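Long-range contacts in hypothetical protein (Bacteroides eggerthii, PDB 4JGL), which is of unknown function but has a streptavidin-like fold, an antiparallel beta-barrel to which two extra alpha helices are added: residues A[54-59]-A[146-151]; A[67-72]-A[162-167]; A[85-90]-A[99-104]. One frame throughout, in Å; residues are numbered along the deposited sequence. Where two conformers were deposited one is given.

In the fold
All three contacts rest on one curled antiparallel sheet, and two of them carry the helices added to the streptavidin-like fold. Contact 1 sets strand 54-61 against helix 142-153; contact 2 sets the next strand, 64-75, against the following helix, 158-165; their centres lie about 10 Å apart. Contact 3 pairs strands 78-92 and 96-103; its centre lies about 10 Å from that of contact 2 and about 13 Å from that of contact 1. Along the chain the segments of contacts 1 and 2 alternate, and contact 3 is nested within both loops. Two consecutive strands therefore receive two consecutive helices in the same order, binding the C-terminal part to the sheet.

Contact 1 of 3, residues A[54-59]-A[146-151]; sequences LFLKMH and YKFEDL
Strand 54-59 and helix 146-151 run almost at right angles, 95° between their N-to-C directions, and their axes come no closer than 11.1 Å. At such a spacing the backbones stay apart, M58 CA and F148 CA being 8.8 Å from each other, and side chains alone bridge the gap. Two alternate strand residues, L56 and M58, point toward the helix, which answers with K147, F148 and L151.

F148 sets the far end of its ring against the strand: CE1 lies 3.9 Å from L56 CB, and CZ lies 3.7 Å from M58 CB. M58, a selenomethionine, leaves the strand with CG anti to the backbone N (chi1 180°) and continues nearly straight as far as selenium. That extension brings SE above the face of the F148 ring, 4.8 Å from its centroid, a rather distant Met-aromatic contact. The same SE meets L151 CD2 at 3.9 Å in one of that leucine's two conformers. The terminal methyl bends at chi3 toward the methylenes of K147, but its exact distance is doubtful because the SE-CE bond is modelled too short. K147 NZ is hydrogen-bonded to the hydroxyl of Y65.

Around this buried junction, strand 44-49 supplies Y47, whose ring meets that of F148, and Y45, which forms a cation-pi pair with K147. Strand 64-75 adds I67, touching both M58 and L151, and F160 of helix 158-165 packs on L56 and L151, so helix 142-153 is seated across three neighbouring strands and against the second helix.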
loop_
_atom_site.group_PDB
_atom_site.type_symbol
_atom_site.label_atom_id
_atom_site.label_comp_id
_atom_site.label_asym_id
_atom_site.label_seq_id
_atom_site.Cartn_x
_atom_site.Cartn_y
_atom_site.Cartn_z
ATOM N N LEU A 54 -0.920 -8.075 -6.867
ATOM C CA LEU A 54 -0.510 -6.702 -6.648
ATOM C C LEU A 54 -0.597 -6.335 -5.175
ATOM O O LEU A 54 -1.438 -6.839 -4.426
ATOM C CB LEU A 54 -1.395 -5.742 -7.425
ATOM C CG LEU A 54 -1.480 -5.987 -8.930
ATOM C CD1 LEU A 54 -2.465 -4.989 -9.523
ATOM C CD2 LEU A 54 -0.108 -5.850 -9.593
ATOM N N PHE A 55 0.291 -5.434 -4.785
ATOM C CA PHE A 55 0.292 -4.810 -3.475
ATOM C C PHE A 55 0.325 -3.315 -3.697
ATOM O O PHE A 55 1.221 -2.812 -4.387
ATOM C CB PHE A 55 1.484 -5.259 -2.635
ATOM C CG PHE A 55 1.597 -4.506 -1.340
ATOM C CD1 PHE A 55 0.703 -4.759 -0.319
ATOM C CD2 PHE A 55 2.520 -3.505 -1.183
ATOM C CE1 PHE A 55 0.742 -4.032 0.890
ATOM C CE2 PHE A 55 2.575 -2.775 0.036
ATOM C CZ PHE A 55 1.659 -3.027 1.025
ATOM N N LEU A 56 -0.659 -2.593 -3.164
ATOM C CA LEU A 56 -0.706 -1.152 -3.309
ATOM C C LEU A 56 -0.361 -0.471 -2.004
ATOM O O LEU A 56 -0.776 -0.908 -0.945
ATOM C CB LEU A 56 -2.081 -0.700 -3.799
ATOM C CG LEU A 56 -2.369 -0.906 -5.283
ATOM C CD1 LEU A 56 -2.322 -2.383 -5.642
ATOM C CD2 LEU A 56 -3.713 -0.266 -5.658
ATOM N N LYS A 57 0.412 0.605 -2.096
ATOM C CA LYS A 57 0.781 1.404 -0.936
ATOM C C LYS A 57 0.432 2.851 -1.215
ATOM O O LYS A 57 0.915 3.429 -2.202
ATOM C CB LYS A 57 2.272 1.261 -0.640
ATOM C CG LYS A 57 2.723 2.124 0.531
ATOM C CD LYS A 57 4.123 1.751 0.975
ATOM C CE LYS A 57 4.534 2.524 2.229
ATOM N NZ LYS A 57 4.827 3.935 1.881
HETATM N N MSE A 58 -0.389 3.441 -0.352
HETATM C CA MSE A 58 -0.907 4.798 -0.523
HETATM C C MSE A 58 -0.424 5.726 0.562
HETATM O O MSE A 58 -0.462 5.383 1.746
HETATM C CB MSE A 58 -2.418 4.734 -0.507
HETATM C CG MSE A 58 -3.114 6.074 -0.663
HETATM SE SE MSE A 58 -4.940 5.946 -1.175
HETATM C CE MSE A 58 -5.207 5.821 0.367
ATOM N N HIS A 59 -0.010 6.906 0.132
ATOM C CA HIS A 59 0.430 7.992 0.994
ATOM C C HIS A 59 -0.412 9.221 0.712
ATOM O O HIS A 59 -0.637 9.586 -0.437
ATOM C CB HIS A 59 1.903 8.294 0.716
ATOM C CG HIS A 59 2.493 9.371 1.558
ATOM N ND1 HIS A 59 2.702 9.224 2.900
ATOM C CD2 HIS A 59 2.953 10.599 1.238
ATOM C CE1 HIS A 59 3.240 10.334 3.386
ATOM N NE2 HIS A 59 3.404 11.187 2.393
ATOM N N TYR A 146 -11.667 -0.229 3.265
ATOM C CA TYR A 146 -12.775 0.593 2.801
ATOM C C TYR A 146 -12.280 1.785 1.993
ATOM O O TYR A 146 -12.900 2.175 0.995
ATOM C CB TYR A 146 -13.652 1.111 3.925
ATOM C CG TYR A 146 -14.183 0.116 4.902
ATOM C CD1 TYR A 146 -14.451 -1.202 4.549
ATOM C CD2 TYR A 146 -14.441 0.502 6.196
ATOM C CE1 TYR A 146 -14.936 -2.099 5.509
ATOM C CE2 TYR A 146 -14.916 -0.361 7.123
ATOM C CZ TYR A 146 -15.175 -1.657 6.787
ATOM O OH TYR A 146 -15.652 -2.518 7.768
ATOM N N LYS A 147 -11.172 2.378 2.423
ATOM C CA LYS A 147 -10.616 3.558 1.763
ATOM C C LYS A 147 -10.199 3.231 0.337
ATOM O O LYS A 147 -10.530 3.947 -0.603
ATOM C CB LYS A 147 -9.453 4.113 2.577
ATOM C CG LYS A 147 -8.903 5.428 2.092
ATOM C CD LYS A 147 -7.735 5.854 2.986
ATOM C CE LYS A 147 -7.265 7.267 2.732
ATOM N NZ LYS A 147 -8.242 8.311 3.127
ATOM N N PHE A 148 -9.468 2.146 0.151
ATOM C CA PHE A 148 -9.086 1.744 -1.187
ATOM C C PHE A 148 -10.307 1.401 -2.054
ATOM O O PHE A 148 -10.372 1.775 -3.230
ATOM C CB PHE A 148 -8.155 0.520 -1.177
ATOM C CG PHE A 148 -6.698 0.853 -0.964
ATOM C CD1 PHE A 148 -5.914 1.235 -2.025
ATOM C CD2 PHE A 148 -6.114 0.744 0.275
ATOM C CE1 PHE A 148 -4.569 1.508 -1.843
ATOM C CE2 PHE A 148 -4.761 1.044 0.461
ATOM C CZ PHE A 148 -3.996 1.394 -0.601
ATOM N N GLU A 149 -11.244 0.657 -1.481
ATOM C CA GLU A 149 -12.364 0.174 -2.280
ATOM C C GLU A 149 -13.287 1.322 -2.686
ATOM O O GLU A 149 -13.831 1.331 -3.796
ATOM C CB GLU A 149 -13.053 -0.985 -1.573
ATOM C CG GLU A 149 -12.094 -2.179 -1.565
ATOM C CD GLU A 149 -12.511 -3.398 -0.796
ATOM O OE1 GLU A 149 -13.493 -3.342 -0.018
ATOM O OE2 GLU A 149 -11.802 -4.439 -0.937
ATOM N N ASP A 150 -13.440 2.308 -1.823
ATOM C CA ASP A 150 -14.193 3.512 -2.182
ATOM C C ASP A 150 -13.509 4.274 -3.313
ATOM O O ASP A 150 -14.164 4.752 -4.244
ATOM C CB ASP A 150 -14.349 4.422 -0.968
ATOM C CG ASP A 150 -15.045 5.696 -1.282
ATOM O OD1 ASP A 150 -16.279 5.641 -1.417
ATOM O OD2 ASP A 150 -14.366 6.744 -1.387
ATOM N N LEU A 151 -12.188 4.408 -3.234
ATOM C CA LEU A 151 -11.432 5.082 -4.259
ATOM C C LEU A 151 -11.564 4.349 -5.612
ATOM O O LEU A 151 -11.809 4.979 -6.643
ATOM C CB LEU A 151 -9.995 5.239 -3.762
ATOM C CG LEU A 151 -9.016 5.976 -4.637
ATOM C CD1 LEU A 151 -9.385 7.442 -4.735
ATOM C CD2 LEU A 151 -7.582 5.761 -4.096
#

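Contact 2 of 3, residues A[67-72]-A[162-167]; sequences INIYTY and NLVDNY. With EDO (1,2-ethanediol), chain E.
I69 divides its two branches between different partners on segment 162-167. With CG2 anti to the backbone N and CG1 beside it (chi1 -61°), the gamma methyl lies over the Y167 ring, whereas the longer arm carries CD1 to the helix. The first is a CH-pi contact: I69 CG2 stands 4.0 Å from the centroid of the Y167 ring, over the face but displaced toward the rim, as the two side chains slide past each other in opposite directions. CD1 presses tightly on L163 CD2 at 3.5 Å and also touches V164 CG2, at 4.0 Å. T71, nearly perpendicular to the tyrosine, brings its CG2 to 3.9 Å from Y167 CE2. In the ring plane, the backbone oxygen of L163 faces the Y167 edge, and the phenol OH is hydrogen-bonded to H85 ND1.

Behind the apolar layer, D165 OD1 accepts a hydrogen bond of 2.7 Å from O2 of a 1,2-ethanediol, probably left from crystallisation, while OD2 forms a salt bridge with K161. Without the carboxylate, as with an alanine here, K161 would probably lose its salt-bridge mate and the diol one of its hydrogen-bond partners. The contact as a whole is helix-on-sheet packing, in which the end of helix 158-165 and the tail after it close over strand 64-75 of the streptavidin-like sheet.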
loop_
_atom_site.group_PDB
_atom_site.type_symbol
_atom_site.label_atom_id
_atom_site.label_comp_id
_atom_site.label_asym_id
_atom_site.label_seq_id
_atom_site.Cartn_x
_atom_site.Cartn_y
_atom_site.Cartn_z
ATOM N N ILE A 67 -0.070 6.571 -4.886
ATOM C CA ILE A 67 -0.240 5.137 -4.762
ATOM C C ILE A 67 0.788 4.387 -5.590
ATOM O O ILE A 67 0.825 4.481 -6.822
ATOM C CB ILE A 67 -1.652 4.694 -5.155
ATOM C CG1 ILE A 67 -2.689 5.545 -4.416
ATOM C CG2 ILE A 67 -1.830 3.195 -4.855
ATOM C CD1 ILE A 67 -4.097 5.267 -4.819
ATOM N N ASN A 68 1.637 3.650 -4.906
ATOM C CA ASN A 68 2.538 2.739 -5.596
ATOM C C ASN A 68 1.831 1.406 -5.851
ATOM O O ASN A 68 1.256 0.820 -4.922
ATOM C CB ASN A 68 3.824 2.513 -4.783
ATOM C CG ASN A 68 4.899 3.580 -5.032
ATOM O OD1 ASN A 68 5.002 4.135 -6.121
ATOM N ND2 ASN A 68 5.717 3.858 -4.007
ATOM N N ILE A 69 1.869 0.963 -7.102
ATOM C CA ILE A 69 1.414 -0.370 -7.484
ATOM C C ILE A 69 2.664 -1.222 -7.591
ATOM O O ILE A 69 3.524 -1.001 -8.465
ATOM C CB ILE A 69 0.679 -0.381 -8.825
ATOM C CG1 ILE A 69 -0.570 0.500 -8.790
ATOM C CG2 ILE A 69 0.280 -1.827 -9.169
ATOM C CD1 ILE A 69 -1.156 0.759 -10.187
ATOM N N TYR A 70 2.801 -2.155 -6.658
ATOM C CA TYR A 70 3.847 -3.171 -6.648
ATOM C C TYR A 70 3.261 -4.456 -7.187
ATOM O O TYR A 70 2.087 -4.759 -6.940
ATOM C CB TYR A 70 4.339 -3.465 -5.215
ATOM C CG TYR A 70 5.134 -2.358 -4.559
ATOM C CD1 TYR A 70 4.538 -1.306 -3.871
ATOM C CD2 TYR A 70 6.509 -2.403 -4.562
ATOM C CE1 TYR A 70 5.326 -0.328 -3.267
ATOM C CE2 TYR A 70 7.269 -1.445 -3.980
ATOM C CZ TYR A 70 6.694 -0.394 -3.346
ATOM O OH TYR A 70 7.495 0.572 -2.741
ATOM N N THR A 71 4.103 -5.260 -7.833
ATOM C CA THR A 71 3.772 -6.654 -8.037
ATOM C C THR A 71 4.357 -7.454 -6.879
ATOM O O THR A 71 5.354 -7.045 -6.294
ATOM C CB THR A 71 4.301 -7.158 -9.388
ATOM O OG1 THR A 71 5.715 -6.975 -9.446
ATOM C CG2 THR A 71 3.629 -6.412 -10.525
ATOM N N TYR A 72 3.735 -8.563 -6.499
ATOM C CA TYR A 72 4.272 -9.359 -5.403
ATOM C C TYR A 72 4.196 -10.834 -5.724
ATOM O O TYR A 72 3.349 -11.285 -6.509
ATOM C CB TYR A 72 3.611 -9.081 -4.044
ATOM C CG TYR A 72 2.328 -9.811 -3.779
ATOM C CD1 TYR A 72 1.112 -9.289 -4.170
ATOM C CD2 TYR A 72 2.328 -11.042 -3.133
ATOM C CE1 TYR A 72 -0.064 -9.942 -3.904
ATOM C CE2 TYR A 72 1.160 -11.711 -2.882
ATOM C CZ TYR A 72 -0.036 -11.158 -3.261
ATOM O OH TYR A 72 -1.222 -11.808 -3.020
ATOM N N ASN A 162 -9.036 1.329 -13.975
ATOM C CA ASN A 162 -8.672 0.645 -15.219
ATOM C C ASN A 162 -7.211 0.251 -15.248
ATOM O O ASN A 162 -6.862 -0.818 -15.712
ATOM C CB ASN A 162 -8.993 1.503 -16.450
ATOM C CG ASN A 162 -10.489 1.713 -16.658
ATOM O OD1 ASN A 162 -11.317 0.996 -16.102
ATOM N ND2 ASN A 162 -10.840 2.724 -17.452
ATOM N N LEU A 163 -6.323 1.113 -14.747
ATOM C CA LEU A 163 -4.922 0.738 -14.645
ATOM C C LEU A 163 -4.728 -0.536 -13.825
ATOM O O LEU A 163 -3.972 -1.423 -14.199
ATOM C CB LEU A 163 -4.096 1.878 -14.014
ATOM C CG LEU A 163 -2.629 1.560 -13.700
ATOM C CD1 LEU A 163 -1.818 1.281 -14.962
ATOM C CD2 LEU A 163 -2.014 2.711 -12.924
ATOM N N VAL A 164 -5.390 -0.600 -12.676
ATOM C CA VAL A 164 -5.270 -1.753 -11.808
ATOM C C VAL A 164 -5.907 -2.991 -12.461
ATOM O O VAL A 164 -5.302 -4.048 -12.501
ATOM C CB VAL A 164 -5.862 -1.468 -10.428
ATOM C CG1 VAL A 164 -5.953 -2.755 -9.585
ATOM C CG2 VAL A 164 -4.995 -0.427 -9.694
ATOM N N ASP A 165 -7.115 -2.832 -12.982
ATOM C CA ASP A 165 -7.835 -3.973 -13.573
ATOM C C ASP A 165 -7.084 -4.567 -14.766
ATOM O O ASP A 165 -7.122 -5.781 -14.976
ATOM C CB ASP A 165 -9.250 -3.583 -14.015
ATOM C CG ASP A 165 -10.202 -3.394 -12.856
ATOM O OD1 ASP A 165 -9.871 -3.855 -11.741
ATOM O OD2 ASP A 165 -11.278 -2.783 -13.077
ATOM N N ASN A 166 -6.416 -3.715 -15.540
ATOM C CA ASN A 166 -5.767 -4.122 -16.775
ATOM C C ASN A 166 -4.283 -4.406 -16.589
ATOM O O ASN A 166 -3.579 -4.714 -17.553
ATOM C CB ASN A 166 -5.985 -3.063 -17.865
ATOM C CG ASN A 166 -7.453 -2.874 -18.214
ATOM O OD1 ASN A 166 -8.304 -3.678 -17.837
ATOM N ND2 ASN A 166 -7.756 -1.784 -18.908
ATOM N N TYR A 167 -3.810 -4.334 -15.346
ATOM C CA TYR A 167 -2.380 -4.326 -15.069
ATOM C C TYR A 167 -1.717 -5.639 -15.460
ATOM O O TYR A 167 -2.267 -6.720 -15.206
ATOM C CB TYR A 167 -2.138 -4.091 -13.576
ATOM C CG TYR A 167 -0.745 -3.570 -13.268
ATOM C CD1 TYR A 167 -0.468 -2.212 -13.304
ATOM C CD2 TYR A 167 0.304 -4.439 -12.997
ATOM C CE1 TYR A 167 0.805 -1.719 -13.035
ATOM C CE2 TYR A 167 1.590 -3.957 -12.729
ATOM C CZ TYR A 167 1.829 -2.600 -12.753
ATOM O OH TYR A 167 3.079 -2.116 -12.501
HETATM C C1 EDO E . -10.048 -3.356 -8.016
HETATM O O1 EDO E . -11.034 -4.100 -7.288
HETATM C C2 EDO E . -10.781 -2.358 -8.892
HETATM O O2 EDO E . -11.605 -3.073 -9.820
#

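Contact 3 of 3, residues A[85-90]-A[99-104]; sequences HFVMIV and ITIKKS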
loop_
_atom_site.group_PDB
_atom_site.type_symbol
_atom_site.label_atom_id
_atom_site.label_comp_id
_atom_site.label_asym_id
_atom_site.label_seq_id
_atom_site.Cartn_x
_atom_site.Cartn_y
_atom_site.Cartn_z
ATOM N N HIS A 85 4.320 0.813 -10.812
ATOM C CA HIS A 85 3.905 2.130 -11.251
ATOM C C HIS A 85 3.502 2.956 -10.055
ATOM O O HIS A 85 3.252 2.429 -8.979
ATOM C CB HIS A 85 2.748 2.026 -12.254
ATOM C CG HIS A 85 3.182 1.550 -13.601
ATOM N ND1 HIS A 85 3.495 0.231 -13.845
ATOM C CD2 HIS A 85 3.407 2.221 -14.754
ATOM C CE1 HIS A 85 3.888 0.112 -15.105
ATOM N NE2 HIS A 85 3.832 1.301 -15.680
ATOM N N PHE A 86 3.412 4.258 -10.268
ATOM C CA PHE A 86 2.975 5.235 -9.282
ATOM C C PHE A 86 1.833 6.039 -9.862
ATOM O O PHE A 86 1.953 6.603 -10.950
ATOM C CB PHE A 86 4.141 6.151 -8.919
ATOM C CG PHE A 86 3.770 7.233 -7.946
ATOM C CD1 PHE A 86 3.557 6.961 -6.619
ATOM C CD2 PHE A 86 3.593 8.525 -8.399
ATOM C CE1 PHE A 86 3.171 7.984 -5.735
ATOM C CE2 PHE A 86 3.264 9.540 -7.509
ATOM C CZ PHE A 86 3.042 9.241 -6.203
ATOM N N VAL A 87 0.737 6.092 -9.130
ATOM C CA VAL A 87 -0.440 6.831 -9.510
ATOM C C VAL A 87 -0.614 7.982 -8.555
ATOM O O VAL A 87 -0.581 7.790 -7.340
ATOM C CB VAL A 87 -1.691 5.959 -9.452
ATOM C CG1 VAL A 87 -2.930 6.745 -9.875
ATOM C CG2 VAL A 87 -1.520 4.713 -10.313
HETATM N N MSE A 88 -0.785 9.183 -9.085
HETATM C CA MSE A 88 -1.010 10.363 -8.275
HETATM C C MSE A 88 -2.429 10.852 -8.541
HETATM O O MSE A 88 -2.844 10.953 -9.692
HETATM C CB MSE A 88 0.050 11.410 -8.624
HETATM C CG MSE A 88 0.137 12.610 -7.697
HETATM SE SE MSE A 88 1.792 13.682 -8.008
HETATM C CE MSE A 88 1.271 14.515 -9.684
ATOM N N ILE A 89 -3.167 11.130 -7.466
ATOM C CA ILE A 89 -4.556 11.552 -7.532
ATOM C C ILE A 89 -4.689 12.867 -6.777
ATOM O O ILE A 89 -4.546 12.887 -5.556
ATOM C CB ILE A 89 -5.518 10.508 -6.949
ATOM C CG1 ILE A 89 -5.290 9.157 -7.626
ATOM C CG2 ILE A 89 -6.962 10.976 -7.102
ATOM C CD1 ILE A 89 -6.209 8.024 -7.176
ATOM N N VAL A 90 -4.879 13.952 -7.512
ATOM C CA VAL A 90 -4.796 15.293 -6.960
ATOM C C VAL A 90 -6.146 15.989 -7.081
ATOM O O VAL A 90 -6.588 16.242 -8.191
ATOM C CB VAL A 90 -3.708 16.137 -7.665
ATOM C CG1 VAL A 90 -3.639 17.525 -7.068
ATOM C CG2 VAL A 90 -2.353 15.465 -7.557
ATOM N N ILE A 99 -5.550 12.668 -12.326
ATOM C CA ILE A 99 -4.968 11.347 -12.157
ATOM C C ILE A 99 -3.853 11.175 -13.181
ATOM O O ILE A 99 -4.074 11.319 -14.388
ATOM C CB ILE A 99 -6.003 10.221 -12.270
ATOM C CG1 ILE A 99 -7.066 10.372 -11.181
ATOM C CG2 ILE A 99 -5.335 8.872 -12.132
ATOM C CD1 ILE A 99 -8.186 9.347 -11.216
ATOM N N THR A 100 -2.647 10.904 -12.688
ATOM C CA THR A 100 -1.488 10.717 -13.543
ATOM C C THR A 100 -0.746 9.465 -13.119
ATOM O O THR A 100 -0.805 9.068 -11.946
ATOM C CB THR A 100 -0.559 11.921 -13.536
ATOM O OG1 THR A 100 -0.090 12.163 -12.214
ATOM C CG2 THR A 100 -1.237 13.155 -14.086
ATOM N N ILE A 101 -0.059 8.857 -14.072
ATOM C CA ILE A 101 0.610 7.597 -13.868
ATOM C C ILE A 101 2.056 7.678 -14.366
ATOM O O ILE A 101 2.306 8.251 -15.431
ATOM C CB ILE A 101 -0.152 6.462 -14.579
ATOM C CG1 ILE A 101 -1.629 6.429 -14.135
ATOM C CG2 ILE A 101 0.541 5.143 -14.375
ATOM C CD1 ILE A 101 -2.581 5.690 -15.128
ATOM N N LYS A 102 2.987 7.149 -13.574
ATOM C CA LYS A 102 4.416 7.094 -13.895
ATOM C C LYS A 102 4.897 5.656 -13.678
ATOM O O LYS A 102 4.436 4.972 -12.768
ATOM C CB LYS A 102 5.237 8.020 -12.968
ATOM C CG LYS A 102 4.957 9.515 -13.078
ATOM C CD LYS A 102 5.973 10.216 -13.972
ATOM C CE LYS A 102 6.251 11.640 -13.498
ATOM N NZ LYS A 102 7.522 12.208 -14.069
ATOM N N LYS A 103 5.850 5.205 -14.465
ATOM C CA LYS A 103 6.543 3.951 -14.201
ATOM C C LYS A 103 7.523 4.181 -13.065
ATOM O O LYS A 103 8.288 5.142 -13.123
ATOM C CB LYS A 103 7.311 3.506 -15.453
ATOM C CG LYS A 103 7.916 2.143 -15.311
ATOM C CD LYS A 103 8.499 1.639 -16.634
ATOM C CE LYS A 103 8.949 0.192 -16.499
ATOM N NZ LYS A 103 9.948 0.018 -15.396
ATOM N N SER A 104 7.529 3.311 -12.062
ATOM C CA SER A 104 8.468 3.388 -10.967
ATOM C C SER A 104 9.820 2.859 -11.411
ATOM O O SER A 104 9.905 1.897 -12.176
ATOM C CB SER A 104 8.005 2.540 -9.785
ATOM O OG SER A 104 6.745 2.955 -9.303
HETATM O O HOH W 1 5.624 1.089 -7.542
HETATM O O HOH W 2 2.042 9.875 -11.330
HETATM O O HOH W 3 -1.959 13.640 -10.762
#
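Strands 78-92 and 96-103 form a beta hairpin, and segments 85-90 and 99-104 pair within it as a regular antiparallel ladder. F86 with K102 and M88 with T100 are its hydrogen-bonded pairs. F86 N donates to K102 O at 2.8 Å and M88 N to T100 O at 2.9 Å, both nearly straight at 167° and 168°; K102 N and T100 N return the bonds to F86 O and M88 O. At the non-hydrogen-bonded pair between them, V87 CA turns its C-H toward T100 O and I101 CA toward F86 O.

V87, I89, I99 and I101 share one face. V87 CG1 meets I99 CG2 at 3.9 Å, and I89 lies side by side with I99, CG2 to CG1 at 4.1 Å. On the other face, the T100 hydroxyl sits between the backbone N and the carbonyl carbon (chi1 60°), which places OG1 beside M88 CB, 3.7 Å away. Here OG1 joins two waters, one hydrogen-bonded to F86 O and the other to M88 O, so both carbonyls gain a second donor.

Where the ladder ends, the H85 ring lies beside K103, with K103 CG over one face and H85 CD2 3.6 Å from K103 CA. Nearby, a water ties S104 OG, at 2.8 Å, to H85 O. L163 of helix 158-165 touches V87 and I101: this is an antiparallel hairpin of the streptavidin-like sheet, with one aliphatic face under that helix and a mixed, largely exposed face on the other side.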